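Local coordinates for putative hemin ABC transport system, membrane protein (Burkholderia cenocepacia J2315, PDB 5B57), which probably carries hemin across the inner membrane as the membrane-spanning subunit of a FecCD-type ABC importer, at residues G122-D135 / L313-Q327. Numbering follows the deposited sequence.
Sequences GAAMQALFRNPLAD and LVAPHCVRLACGPDQ
Leu313, Gln327 and Gln126 bury the most surface where helix segments 122-128 and 313-323 of this FecCD-type permease cross at -74°, their axes 9.1 Å apart at the closest. Leu313 lays CD1 against the loop that follows the first helix: it sits 3.4 Å from CB of Asp135 and also touches the backbone O atoms of Leu133 and Ala134, while Phe372 of helix 360-378 packs on the same leucine. Gln327, the first residue of helix 327-352, has CG anti to its backbone N (chi1 -165°) and a bend at chi2; this brings its amide over the backbone of Ala123 and Ala124, with NE2 3.8 Å from CA of Ala124. Between these two lies Gln126. Its NE2 donates to the backbone O of Gly312 and, weakly, to the O of Ala134, tying the loop to the second helix, and its amide lies across CG of Pro316 at the helix kink. At the other end of the amide, OE1 accepts hydrogen bonds from NH1 and NH2 of Arg320, whose guanidinium plane is turned 70° from the amide. That guanidinium has the O of Pro316 over one face, and its NH2 reaches OE1 of Gln126 at 2.9 Å and ND1 of His317 at 3.3 Å.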
loop_
_atom_site.group_PDB
_atom_site.type_symbol
_atom_site.label_atom_id
_atom_site.label_comp_id
_atom_site.label_asym_id
_atom_site.label_seq_id
_atom_site.Cartn_x
_atom_site.Cartn_y
_atom_site.Cartn_z
ATOM N N GLY A 122 6.023 -0.438 19.205
ATOM C CA GLY A 122 5.775 0.188 17.912
ATOM C C GLY A 122 6.996 0.137 17.012
ATOM O O GLY A 122 6.905 -0.212 15.824
ATOM N N ALA A 123 8.160 0.499 17.574
ATOM C CA ALA A 123 9.428 0.346 16.876
ATOM C C ALA A 123 9.587 -1.065 16.314
ATOM O O ALA A 123 9.982 -1.239 15.153
ATOM C CB ALA A 123 10.573 0.698 17.820
ATOM N N ALA A 124 9.253 -2.084 17.112
ATOM C CA ALA A 124 9.372 -3.452 16.629
ATOM C C ALA A 124 8.400 -3.714 15.489
ATOM O O ALA A 124 8.796 -4.196 14.419
ATOM C CB ALA A 124 9.149 -4.447 17.766
ATOM N N MET A 125 7.123 -3.374 15.683
ATOM C CA MET A 125 6.128 -3.654 14.647
ATOM C C MET A 125 6.407 -2.884 13.365
ATOM O O MET A 125 6.190 -3.409 12.269
ATOM C CB MET A 125 4.739 -3.337 15.158
ATOM C CG MET A 125 4.300 -4.288 16.242
ATOM S SD MET A 125 3.350 -5.629 15.542
ATOM C CE MET A 125 2.010 -4.705 14.793
ATOM N N GLN A 126 6.888 -1.639 13.472
ATOM C CA GLN A 126 7.172 -0.869 12.262
ATOM C C GLN A 126 8.362 -1.435 11.502
ATOM O O GLN A 126 8.401 -1.390 10.263
ATOM C CB GLN A 126 7.408 0.584 12.624
ATOM C CG GLN A 126 6.114 1.269 12.920
ATOM C CD GLN A 126 6.242 2.357 13.951
ATOM O OE1 GLN A 126 7.040 3.292 13.802
ATOM N NE2 GLN A 126 5.442 2.257 15.004
ATOM N N ALA A 127 9.346 -1.975 12.221
ATOM C CA ALA A 127 10.375 -2.776 11.565
ATOM C C ALA A 127 9.758 -4.022 10.952
ATOM O O ALA A 127 9.838 -4.236 9.744
ATOM C CB ALA A 127 11.485 -3.147 12.548
ATOM N N LEU A 128 9.089 -4.825 11.773
ATOM C CA LEU A 128 8.486 -6.064 11.295
ATOM C C LEU A 128 7.669 -5.870 10.015
ATOM O O LEU A 128 7.759 -6.682 9.090
ATOM C CB LEU A 128 7.616 -6.661 12.398
ATOM C CG LEU A 128 6.948 -7.962 11.987
ATOM C CD1 LEU A 128 7.987 -9.010 12.037
ATOM C CD2 LEU A 128 5.852 -8.285 12.940
ATOM N N PHE A 129 6.876 -4.799 9.933
ATOM C CA PHE A 129 6.065 -4.563 8.736
ATOM C C PHE A 129 6.762 -3.701 7.713
ATOM O O PHE A 129 6.154 -3.394 6.683
ATOM C CB PHE A 129 4.729 -3.900 9.077
ATOM C CG PHE A 129 3.766 -4.822 9.723
ATOM C CD1 PHE A 129 2.923 -5.600 8.959
ATOM C CD2 PHE A 129 3.723 -4.942 11.096
ATOM C CE1 PHE A 129 2.038 -6.474 9.547
ATOM C CE2 PHE A 129 2.845 -5.824 11.693
ATOM C CZ PHE A 129 1.997 -6.592 10.904
ATOM N N ARG A 130 7.998 -3.275 7.982
ATOM C CA ARG A 130 8.724 -2.443 7.039
ATOM C C ARG A 130 7.871 -1.247 6.658
ATOM O O ARG A 130 7.721 -0.886 5.491
ATOM C CB ARG A 130 9.122 -3.252 5.816
ATOM C CG ARG A 130 10.497 -3.812 5.910
ATOM C CD ARG A 130 10.602 -5.023 5.061
ATOM N NE ARG A 130 9.655 -6.018 5.534
ATOM C CZ ARG A 130 8.687 -6.524 4.775
ATOM N NH1 ARG A 130 8.565 -6.119 3.503
ATOM N NH2 ARG A 130 7.854 -7.435 5.280
ATOM N N ASN A 131 7.269 -0.659 7.648
ATOM C CA ASN A 131 6.324 0.393 7.377
ATOM C C ASN A 131 6.116 1.203 8.640
ATOM O O ASN A 131 5.721 0.658 9.688
ATOM C CB ASN A 131 5.011 -0.193 6.893
ATOM C CG ASN A 131 3.980 0.855 6.636
ATOM O OD1 ASN A 131 4.269 2.054 6.593
ATOM N ND2 ASN A 131 2.760 0.420 6.453
ATOM N N PRO A 132 6.358 2.511 8.570
ATOM C CA PRO A 132 6.227 3.362 9.762
ATOM C C PRO A 132 4.807 3.495 10.299
ATOM O O PRO A 132 4.634 4.016 11.395
ATOM C CB PRO A 132 6.738 4.709 9.255
ATOM C CG PRO A 132 6.408 4.660 7.794
ATOM C CD PRO A 132 6.784 3.280 7.400
ATOM N N LEU A 133 3.784 3.065 9.576
ATOM C CA LEU A 133 2.400 3.157 10.035
ATOM C C LEU A 133 1.898 1.912 10.747
ATOM O O LEU A 133 0.729 1.871 11.103
ATOM C CB LEU A 133 1.451 3.428 8.861
ATOM C CG LEU A 133 1.343 4.833 8.304
ATOM C CD1 LEU A 133 0.317 4.796 7.192
ATOM C CD2 LEU A 133 0.940 5.795 9.407
ATOM N N ALA A 134 2.706 0.887 10.943
ATOM C CA ALA A 134 2.216 -0.223 11.745
ATOM C C ALA A 134 2.108 0.226 13.202
ATOM O O ALA A 134 3.089 0.681 13.790
ATOM C CB ALA A 134 3.130 -1.440 11.595
ATOM N N ASP A 135 0.904 0.142 13.773
ATOM C CA ASP A 135 0.675 0.392 15.193
ATOM C C ASP A 135 0.684 -0.922 15.970
ATOM O O ASP A 135 0.317 -1.975 15.426
ATOM C CB ASP A 135 -0.667 1.099 15.425
ATOM C CG ASP A 135 -0.860 1.571 16.874
ATOM O OD1 ASP A 135 -1.295 0.759 17.721
ATOM O OD2 ASP A 135 -0.587 2.760 17.170
ATOM N N LEU A 313 3.017 5.118 17.483
ATOM C CA LEU A 313 3.300 5.649 16.151
ATOM C C LEU A 313 4.287 6.806 16.239
ATOM O O LEU A 313 5.339 6.774 15.598
ATOM C CB LEU A 313 2.002 6.100 15.482
ATOM C CG LEU A 313 1.427 5.373 14.261
ATOM C CD1 LEU A 313 1.096 3.925 14.540
ATOM C CD2 LEU A 313 0.172 6.076 13.790
ATOM N N VAL A 314 3.980 7.800 17.078
ATOM C CA VAL A 314 4.790 9.017 17.196
ATOM C C VAL A 314 6.207 8.708 17.684
ATOM O O VAL A 314 7.195 9.120 17.075
ATOM C CB VAL A 314 4.104 10.025 18.139
ATOM C CG1 VAL A 314 5.047 11.185 18.453
ATOM C CG2 VAL A 314 2.802 10.517 17.547
ATOM N N ALA A 315 6.333 8.052 18.823
ATOM C CA ALA A 315 7.659 7.979 19.423
ATOM C C ALA A 315 8.671 7.298 18.513
ATOM O O ALA A 315 9.693 7.927 18.208
ATOM C CB ALA A 315 7.576 7.344 20.811
ATOM N N PRO A 316 8.456 6.087 17.991
ATOM C CA PRO A 316 9.520 5.479 17.173
ATOM C C PRO A 316 9.776 6.218 15.886
ATOM O O PRO A 316 10.787 5.935 15.227
ATOM C CB PRO A 316 9.010 4.059 16.907
ATOM C CG PRO A 316 7.589 4.153 17.041
ATOM C CD PRO A 316 7.248 5.252 18.003
ATOM N N HIS A 317 8.914 7.166 15.517
ATOM C CA HIS A 317 9.133 7.950 14.312
ATOM C C HIS A 317 10.046 9.142 14.541
ATOM O O HIS A 317 10.809 9.501 13.646
ATOM C CB HIS A 317 7.811 8.442 13.733
ATOM C CG HIS A 317 7.932 8.933 12.324
ATOM N ND1 HIS A 317 7.971 8.082 11.237
ATOM C CD2 HIS A 317 8.071 10.185 11.826
ATOM C CE1 HIS A 317 8.103 8.791 10.131
ATOM N NE2 HIS A 317 8.171 10.069 10.461
ATOM N N CYS A 318 10.010 9.770 15.703
ATOM C CA CYS A 318 10.940 10.871 15.921
ATOM C C CYS A 318 12.334 10.344 16.205
ATOM O O CYS A 318 13.326 10.895 15.706
ATOM C CB CYS A 318 10.454 11.765 17.059
ATOM S SG CYS A 318 8.701 12.183 16.956
ATOM N N VAL A 319 12.426 9.275 16.996
ATOM C CA VAL A 319 13.733 8.718 17.308
ATOM C C VAL A 319 14.414 8.277 16.032
ATOM O O VAL A 319 15.638 8.426 15.875
ATOM C CB VAL A 319 13.595 7.556 18.297
ATOM C CG1 VAL A 319 14.901 6.772 18.342
ATOM C CG2 VAL A 319 13.132 8.063 19.682
ATOM N N ARG A 320 13.625 7.768 15.079
ATOM C CA ARG A 320 14.179 7.356 13.787
ATOM C C ARG A 320 14.758 8.547 13.017
ATOM O O ARG A 320 15.915 8.515 12.581
ATOM C CB ARG A 320 13.103 6.654 12.967
ATOM C CG ARG A 320 13.136 5.147 13.030
ATOM C CD ARG A 320 12.323 4.597 11.874
ATOM N NE ARG A 320 10.974 5.153 11.894
ATOM C CZ ARG A 320 9.923 4.512 12.385
ATOM N NH1 ARG A 320 10.061 3.290 12.888
ATOM N NH2 ARG A 320 8.731 5.082 12.357
ATOM N N LEU A 321 13.955 9.605 12.834
ATOM C CA LEU A 321 14.411 10.827 12.176
ATOM C C LEU A 321 15.603 11.478 12.868
ATOM O O LEU A 321 16.260 12.330 12.261
ATOM C CB LEU A 321 13.273 11.835 12.108
ATOM C CG LEU A 321 12.180 11.384 11.147
ATOM C CD1 LEU A 321 10.784 11.919 11.536
ATOM C CD2 LEU A 321 12.561 11.785 9.714
ATOM N N ALA A 322 15.885 11.130 14.128
ATOM C CA ALA A 322 17.074 11.639 14.800
ATOM C C ALA A 322 18.255 10.695 14.704
ATOM O O ALA A 322 19.394 11.148 14.798
ATOM C CB ALA A 322 16.784 11.931 16.277
ATOM N N CYS A 323 18.037 9.399 14.529
ATOM C CA CYS A 323 19.159 8.475 14.616
ATOM C C CYS A 323 19.130 7.385 13.548
ATOM O O CYS A 323 19.993 6.487 13.579
ATOM C CB CYS A 323 19.205 7.839 16.011
ATOM S SG CYS A 323 18.839 8.980 17.388
ATOM N N GLY A 324 18.190 7.429 12.607
ATOM C CA GLY A 324 18.097 6.403 11.594
ATOM C C GLY A 324 17.292 5.206 12.053
ATOM O O GLY A 324 16.798 5.154 13.184
ATOM N N PRO A 325 17.114 4.218 11.176
ATOM C CA PRO A 325 16.258 3.081 11.529
ATOM C C PRO A 325 16.934 1.999 12.347
ATOM O O PRO A 325 16.248 1.045 12.716
ATOM C CB PRO A 325 15.831 2.528 10.158
ATOM C CG PRO A 325 16.913 2.924 9.225
ATOM C CD PRO A 325 17.475 4.227 9.748
ATOM N N ASP A 326 18.237 2.090 12.625
ATOM C CA ASP A 326 18.942 1.011 13.320
ATOM C C ASP A 326 18.165 0.536 14.546
ATOM O O ASP A 326 18.011 1.289 15.516
ATOM C CB ASP A 326 20.349 1.463 13.733
ATOM C CG ASP A 326 21.182 0.327 14.387
ATOM O OD1 ASP A 326 20.619 -0.687 14.874
ATOM O OD2 ASP A 326 22.430 0.451 14.420
ATOM N N GLN A 327 17.682 -0.715 14.522
ATOM C CA GLN A 327 16.867 -1.218 15.625
ATOM C C GLN A 327 17.589 -1.114 16.967
ATOM O O GLN A 327 16.951 -0.975 18.010
ATOM C CB GLN A 327 16.461 -2.665 15.344
ATOM C CG GLN A 327 15.327 -3.235 16.202
ATOM C CD GLN A 327 13.992 -2.464 16.106
ATOM O OE1 GLN A 327 13.804 -1.594 15.244
ATOM N NE2 GLN A 327 13.062 -2.793 17.004
#